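Local coordinates for phenylacetic acid degradation protein PaaI (Thermus thermophilus HB8, PDB 1WLU), which probably hydrolyses acyl-CoA thioesters in the breakdown of phenylacetic acid, as a tetrameric hot-dog-fold enzyme, at residues D48-L53 with A82-V87; F42-A47 with A108-T113; A52-T57 with A94-E99. One frame throughout, in Å; residues are numbered along the deposited sequence.

Interaction 1. Residues D48-L53 with A82-V87; sequences DSAFAL and ARAVEV
Ala50 and Ala84 bring helix 48-53 and strand 82-86 together, their CA atoms 5.7 Å apart, as the two short axes pass 7.4 Å from each other at a crossing angle of -33° and run broadly in the same N-to-C sense. Three methyl groups make this close approach possible. The CB of Ala50 points toward the strand between two alanine side chains of the same sheet face, 3.9 Å from Ala82 CB and equally far from Ala84 CB. Its nearest neighbour, however, is backbone: Ala50 CB lies 3.5 Å from Ala82 O. The strand answers in kind, for Ala84 CB meets the helix main chain, 3.6 Å from Ala50 O and 4.1 Å from Phe51 N. No hydrogen bond crosses, and the contact is van der Waals packing of methyl groups against each other and against backbone.

This is the core of the hot dog fold, in which a long central helix, here 40-56, is wrapped by a curved antiparallel sheet. The alternation of the strand is plain: Ala82 and Ala84 face the helix, while the intervening Arg83, an exposed residue, points away from it. Strand 79-89 lies between strands 20-26 and 93-102, so Val23 and Val98 close in beside the alanines, Val23 touching Ala50 and Val98 touching both Ala82 and Ala84.

Phe51 gives this strand little more than its backbone. With CG opposite the backbone N (chi1 166°), its ring swings across to Tyr96, Phe110 and the CoA-binding residue Ala63. Ser49, which does not touch this strand, links the helix to the second subunit through a hydrogen bond between its OG and His39 NE2 there.

Interaction 2. Residues F42-A47 with A108-T113; sequences FLYALA and ALFTGT
The ring of Phe110 has the end of the 42-47 segment over one face, where the carbonyl carbon of Ala47 sits, and the ring of Tyr44 coming in at a slant. Ala47 CB rests against the root of the Phe110 side chain, 3.6 Å from Phe110 CD2 and 3.8 Å from Phe110 CB. Farther out, Tyr44 CE2 touches Phe110 CE2 at 3.6 Å; the ring planes stand at 55° with centroids 5.4 Å apart, a tilted meeting of two aromatics. Tyr44 gets there because its CG lies anti to the backbone N (chi1 179°), which carries the ring out beside the helix to the phenyl group.

In the hot dog fold the central helix is embraced by the sheet, and here strand 105-116 sends Phe110 into that embrace, with Val98 and Cys66 of the flanking strands beside it. Gly112, two residues on, makes room for the ring: a beta carbon there would fall 2.8 Å from Phe110 CE1.

Tyr44 also belongs to the subunit interface, its ring stacked on Tyr44 of the second subunit and its OH hydrogen-bonded to Tyr70 OH of that subunit, a CoA-binding residue. A leucine in place of Tyr44 would probably leave that Tyr70 hydroxyl without this partner and take from Phe110 CE2 the ring that now slants against it.

Interaction 3. Residues A52-T57 with A94-E99; sequences ALASNT and ATYRVE
Tyr96 is the one residue of 94-99 that touches the helix, and it does so with the outer part of its ring. CG lies beside the backbone N and opposite the carbonyl carbon (chi1 -60°), which sends the phenol to the last turn of the helix. There one face of the ring is covered by Ser55, whose N stands 3.9 Å above the ring plane toward the rim. The methylene does the closest side-chain touching, Ser55 CB being 3.5 Å from Tyr96 CE1, while Ala54 CB approaches obliquely, 4.1 Å from Tyr96 CD2. Ser55 can offer its carbon because OG turns back along the helix to hydrogen-bond Phe51 O. At the phenol end a water links the segments: it donates to Ser55 O at 2.8 Å and lies 2.9 Å from Tyr96 OH, which also makes a weak hydrogen bond to Glu86.

Side chains add to the backbone bonds of this last turn: Asn56 ND2 joins Asn56 N on Ala52 O, at 2.8 Å and from the opposite face of its plane, and Thr57 OG1 hydrogen-bonds Ala54 O at 2.6 Å.

Past Tyr96, Val98 packs on Phe110 of strand 105-116, not on this helix segment. Strand 93-102 lies between strands 79-89 and 105-116 in the hot dog sheet, with Ala21 of strand 20-26 touching Ala54 and Val114 of strand 105-116 touching Ser55.

How the interactions relate
All three contacts are buried and set one helix, 40-56, against the concave sheet of a hot dog fold, each on a different strand: 105-116 early in the helix, 79-89 midway, 93-102 at its end. Interaction 2 lies nearest the chain centre and interaction 3 farthest out. Chemistry follows position. Interaction 1 relies on methyl groups and a close backbone approach, interaction 2 on aromatic rings that continue to the second subunit, and interaction 3 on a tyrosine and a bridging water. Phe51 joins the first two, its CG 3.6 Å from Phe110 CE1, and the Phe110 O to Val98 N backbone bond couples the strands of interactions 2 and 3.

Interaction 1. Residues D48-L53 with A82-V87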
# COMPACT_ATOMS: atom_id res chain seq x y z
N ASP A 48 12.68 6.90 -0.61
CA ASP A 48 11.98 7.88 -1.43
C ASP A 48 12.96 8.68 -2.29
O ASP A 48 12.64 9.04 -3.42
CB ASP A 48 11.18 8.83 -0.55
CG ASP A 48 10.32 9.77 -1.35
OD1 ASP A 48 9.39 9.29 -2.02
OD2 ASP A 48 10.56 11.00 -1.31
N SER A 49 14.14 8.95 -1.75
CA SER A 49 15.15 9.70 -2.50
C SER A 49 15.64 8.90 -3.70
O SER A 49 15.81 9.44 -4.79
CB SER A 49 16.31 10.08 -1.59
OG SER A 49 15.89 10.99 -0.58
N ALA A 50 15.88 7.60 -3.51
CA ALA A 50 16.33 6.75 -4.60
C ALA A 50 15.20 6.64 -5.64
O ALA A 50 15.44 6.67 -6.84
CB ALA A 50 16.69 5.37 -4.07
N PHE A 51 13.97 6.53 -5.14
CA PHE A 51 12.76 6.46 -5.94
C PHE A 51 12.63 7.72 -6.80
O PHE A 51 12.36 7.65 -8.00
CB PHE A 51 11.57 6.31 -4.97
CG PHE A 51 10.21 6.54 -5.58
CD1 PHE A 51 9.72 5.72 -6.58
CD2 PHE A 51 9.39 7.52 -5.05
CE1 PHE A 51 8.42 5.87 -7.05
CE2 PHE A 51 8.08 7.68 -5.51
CZ PHE A 51 7.60 6.85 -6.51
N ALA A 52 12.83 8.88 -6.17
CA ALA A 52 12.75 10.16 -6.86
C ALA A 52 13.78 10.27 -7.97
O ALA A 52 13.46 10.65 -9.10
CB ALA A 52 12.94 11.29 -5.86
N LEU A 53 15.03 9.94 -7.66
CA LEU A 53 16.08 10.03 -8.66
C LEU A 53 15.87 9.06 -9.81
O LEU A 53 15.97 9.44 -10.98
CB LEU A 53 17.45 9.80 -8.00
CG LEU A 53 17.90 10.93 -7.07
CD1 LEU A 53 19.24 10.57 -6.45
CD2 LEU A 53 18.01 12.23 -7.85
N ALA A 82 19.53 2.33 -0.42
CA ALA A 82 18.22 2.15 -1.02
C ALA A 82 18.48 1.97 -2.51
O ALA A 82 19.02 2.87 -3.17
CB ALA A 82 17.34 3.37 -0.78
N ARG A 83 18.13 0.80 -3.03
CA ARG A 83 18.35 0.45 -4.43
C ARG A 83 17.04 0.46 -5.20
O ARG A 83 16.20 -0.42 -5.01
CB ARG A 83 19.00 -0.93 -4.51
CG ARG A 83 20.26 -1.03 -3.66
CD ARG A 83 20.68 -2.47 -3.46
NE ARG A 83 21.89 -2.56 -2.64
CZ ARG A 83 22.44 -3.70 -2.26
NH1 ARG A 83 21.91 -4.85 -2.62
NH2 ARG A 83 23.55 -3.69 -1.52
N ALA A 84 16.87 1.45 -6.08
CA ALA A 84 15.65 1.59 -6.86
C ALA A 84 15.78 1.04 -8.27
O ALA A 84 16.75 1.33 -8.98
CB ALA A 84 15.25 3.06 -6.92
N VAL A 85 14.81 0.23 -8.67
CA VAL A 85 14.77 -0.35 -10.00
C VAL A 85 13.38 -0.12 -10.58
O VAL A 85 12.39 -0.08 -9.85
CB VAL A 85 15.08 -1.87 -9.99
CG1 VAL A 85 16.46 -2.12 -9.42
CG2 VAL A 85 14.02 -2.62 -9.21
N GLU A 86 13.31 0.02 -11.90
CA GLU A 86 12.05 0.26 -12.58
C GLU A 86 11.26 -1.02 -12.82
O GLU A 86 11.79 -1.99 -13.36
CB GLU A 86 12.34 0.95 -13.91
CG GLU A 86 11.16 1.63 -14.55
CD GLU A 86 11.60 2.47 -15.73
OE1 GLU A 86 11.87 1.88 -16.80
OE2 GLU A 86 11.70 3.70 -15.57
N VAL A 87 10.00 -1.01 -12.40
CA VAL A 87 9.12 -2.17 -12.54
C VAL A 87 8.20 -2.01 -13.75
O VAL A 87 7.93 -2.96 -14.48
CB VAL A 87 8.25 -2.36 -11.26
CG1 VAL A 87 7.27 -3.50 -11.45
CG2 VAL A 87 9.16 -2.64 -10.06

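Interaction 2. Residues F42-A47 with A108-T113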
# COMPACT_ATOMS: atom_id res chain seq x y z
N PHE A 42 13.18 8.29 8.44
CA PHE A 42 14.53 8.39 7.89
C PHE A 42 14.71 7.31 6.84
O PHE A 42 15.22 7.57 5.75
CB PHE A 42 15.59 8.21 8.99
CG PHE A 42 16.99 8.14 8.45
CD1 PHE A 42 17.62 9.28 7.97
CD2 PHE A 42 17.64 6.92 8.36
CE1 PHE A 42 18.90 9.20 7.41
CE2 PHE A 42 18.92 6.83 7.80
CZ PHE A 42 19.54 7.98 7.32
N LEU A 43 14.30 6.08 7.17
CA LEU A 43 14.42 4.98 6.22
C LEU A 43 13.55 5.25 5.00
O LEU A 43 13.96 4.97 3.87
CB LEU A 43 14.02 3.66 6.89
CG LEU A 43 14.93 3.26 8.06
CD1 LEU A 43 14.43 1.95 8.66
CD2 LEU A 43 16.37 3.11 7.59
N TYR A 44 12.36 5.80 5.21
CA TYR A 44 11.49 6.11 4.09
C TYR A 44 12.11 7.21 3.24
O TYR A 44 12.11 7.12 2.01
CB TYR A 44 10.11 6.55 4.58
CG TYR A 44 9.15 6.91 3.47
CD1 TYR A 44 9.18 8.17 2.87
CD2 TYR A 44 8.22 5.98 3.00
CE1 TYR A 44 8.30 8.50 1.83
CE2 TYR A 44 7.34 6.29 1.97
CZ TYR A 44 7.39 7.55 1.39
OH TYR A 44 6.50 7.86 0.38
N ALA A 45 12.66 8.24 3.88
CA ALA A 45 13.28 9.34 3.14
C ALA A 45 14.40 8.80 2.24
O ALA A 45 14.57 9.26 1.11
CB ALA A 45 13.84 10.37 4.11
N LEU A 46 15.15 7.84 2.76
CA LEU A 46 16.23 7.23 2.00
C LEU A 46 15.67 6.54 0.76
O LEU A 46 16.14 6.76 -0.36
CB LEU A 46 16.97 6.22 2.87
CG LEU A 46 18.12 5.45 2.22
CD1 LEU A 46 19.30 6.40 1.99
CD2 LEU A 46 18.54 4.30 3.12
N ALA A 47 14.67 5.69 0.96
CA ALA A 47 14.06 4.97 -0.15
C ALA A 47 13.40 5.92 -1.14
O ALA A 47 13.54 5.77 -2.35
CB ALA A 47 13.04 3.97 0.38
N ALA A 108 14.05 -3.24 4.57
CA ALA A 108 12.72 -2.78 4.21
C ALA A 108 12.52 -2.85 2.70
O ALA A 108 13.49 -2.93 1.95
CB ALA A 108 12.49 -1.35 4.70
N LEU A 109 11.26 -2.82 2.29
CA LEU A 109 10.91 -2.85 0.87
C LEU A 109 9.95 -1.70 0.60
O LEU A 109 8.93 -1.56 1.27
CB LEU A 109 10.22 -4.17 0.52
CG LEU A 109 9.73 -4.28 -0.93
CD1 LEU A 109 10.92 -4.32 -1.87
CD2 LEU A 109 8.88 -5.53 -1.10
N PHE A 110 10.30 -0.89 -0.39
CA PHE A 110 9.50 0.27 -0.78
C PHE A 110 8.98 0.04 -2.19
O PHE A 110 9.70 -0.43 -3.06
CB PHE A 110 10.41 1.52 -0.69
CG PHE A 110 9.81 2.79 -1.24
CD1 PHE A 110 9.63 2.96 -2.61
CD2 PHE A 110 9.52 3.85 -0.39
CE1 PHE A 110 9.18 4.18 -3.12
CE2 PHE A 110 9.07 5.07 -0.89
CZ PHE A 110 8.91 5.23 -2.26
N THR A 111 7.70 0.33 -2.39
CA THR A 111 7.06 0.17 -3.69
C THR A 111 6.37 1.50 -3.96
O THR A 111 5.53 1.93 -3.17
CB THR A 111 6.01 -0.96 -3.66
OG1 THR A 111 6.59 -2.14 -3.09
CG2 THR A 111 5.52 -1.27 -5.07
N GLY A 112 6.70 2.16 -5.07
CA GLY A 112 6.08 3.44 -5.34
C GLY A 112 5.72 3.70 -6.78
O GLY A 112 6.37 3.21 -7.70
N THR A 113 4.67 4.49 -6.98
CA THR A 113 4.21 4.85 -8.31
C THR A 113 4.18 6.37 -8.44
O THR A 113 3.74 7.07 -7.53
CB THR A 113 2.80 4.30 -8.57
OG1 THR A 113 2.87 2.87 -8.62
CG2 THR A 113 2.24 4.82 -9.89

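Interaction 3. Residues A52-T57 with A94-E99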
# COMPACT_ATOMS: atom_id res chain seq x y z
N ALA A 52 12.83 8.88 -6.17
CA ALA A 52 12.75 10.16 -6.86
C ALA A 52 13.78 10.27 -7.97
O ALA A 52 13.46 10.65 -9.10
CB ALA A 52 12.94 11.29 -5.86
N LEU A 53 15.03 9.94 -7.66
CA LEU A 53 16.08 10.03 -8.66
C LEU A 53 15.87 9.06 -9.81
O LEU A 53 15.97 9.44 -10.98
CB LEU A 53 17.45 9.80 -8.00
CG LEU A 53 17.90 10.93 -7.07
CD1 LEU A 53 19.24 10.57 -6.45
CD2 LEU A 53 18.01 12.23 -7.85
N ALA A 54 15.56 7.81 -9.50
CA ALA A 54 15.33 6.82 -10.55
C ALA A 54 14.18 7.22 -11.46
O ALA A 54 14.31 7.18 -12.68
CB ALA A 54 15.05 5.45 -9.93
N SER A 55 13.06 7.61 -10.88
CA SER A 55 11.90 7.99 -11.68
C SER A 55 12.13 9.24 -12.52
O SER A 55 11.67 9.31 -13.66
CB SER A 55 10.67 8.17 -10.79
OG SER A 55 10.86 9.18 -9.81
N ASN A 56 12.85 10.21 -11.98
CA ASN A 56 13.07 11.44 -12.73
C ASN A 56 14.08 11.32 -13.87
O ASN A 56 14.22 12.25 -14.66
CB ASN A 56 13.42 12.58 -11.77
CG ASN A 56 12.18 13.18 -11.12
OD1 ASN A 56 11.61 14.15 -11.63
ND2 ASN A 56 11.74 12.59 -10.02
N THR A 57 14.76 10.19 -13.97
CA THR A 57 15.69 10.00 -15.09
C THR A 57 14.86 9.83 -16.36
O THR A 57 15.39 9.92 -17.47
CB THR A 57 16.57 8.74 -14.94
OG1 THR A 57 15.74 7.57 -14.86
CG2 THR A 57 17.45 8.83 -13.71
N ALA A 94 4.57 5.52 -13.67
CA ALA A 94 5.68 4.58 -13.63
C ALA A 94 5.77 4.04 -12.21
O ALA A 94 5.42 4.73 -11.25
CB ALA A 94 6.98 5.26 -14.04
N THR A 95 6.25 2.81 -12.08
CA THR A 95 6.37 2.17 -10.77
C THR A 95 7.77 1.64 -10.55
O THR A 95 8.41 1.10 -11.46
CB THR A 95 5.33 1.04 -10.65
OG1 THR A 95 4.02 1.59 -10.77
CG2 THR A 95 5.46 0.33 -9.30
N TYR A 96 8.26 1.80 -9.31
CA TYR A 96 9.59 1.37 -8.94
C TYR A 96 9.61 0.57 -7.65
O TYR A 96 8.78 0.79 -6.76
CB TYR A 96 10.50 2.60 -8.76
CG TYR A 96 10.63 3.43 -10.00
CD1 TYR A 96 9.58 4.25 -10.42
CD2 TYR A 96 11.74 3.30 -10.84
CE1 TYR A 96 9.63 4.91 -11.65
CE2 TYR A 96 11.80 3.95 -12.06
CZ TYR A 96 10.74 4.75 -12.46
OH TYR A 96 10.76 5.34 -13.71
N ARG A 97 10.56 -0.35 -7.55
CA ARG A 97 10.76 -1.15 -6.35
C ARG A 97 12.07 -0.66 -5.76
O ARG A 97 13.07 -0.53 -6.47
CB ARG A 97 10.88 -2.64 -6.68
CG ARG A 97 11.55 -3.42 -5.55
CD ARG A 97 11.46 -4.93 -5.71
NE ARG A 97 11.92 -5.40 -7.01
CZ ARG A 97 11.12 -5.72 -8.02
NH1 ARG A 97 9.80 -5.62 -7.88
NH2 ARG A 97 11.63 -6.13 -9.17
N VAL A 98 12.07 -0.40 -4.46
CA VAL A 98 13.28 0.07 -3.80
C VAL A 98 13.60 -0.82 -2.61
O VAL A 98 12.85 -0.88 -1.63
CB VAL A 98 13.13 1.53 -3.31
CG1 VAL A 98 14.45 2.01 -2.73
CG2 VAL A 98 12.70 2.43 -4.47
N GLU A 99 14.72 -1.52 -2.70
CA GLU A 99 15.16 -2.39 -1.61
C GLU A 99 16.08 -1.61 -0.68
O GLU A 99 17.03 -0.97 -1.13
CB GLU A 99 15.89 -3.61 -2.17
CG GLU A 99 14.97 -4.65 -2.78
CD GLU A 99 15.72 -5.83 -3.37
OE1 GLU A 99 16.86 -6.09 -2.93
OE2 GLU A 99 15.15 -6.51 -4.25
O HOH W 1 9.37 7.79 -14.19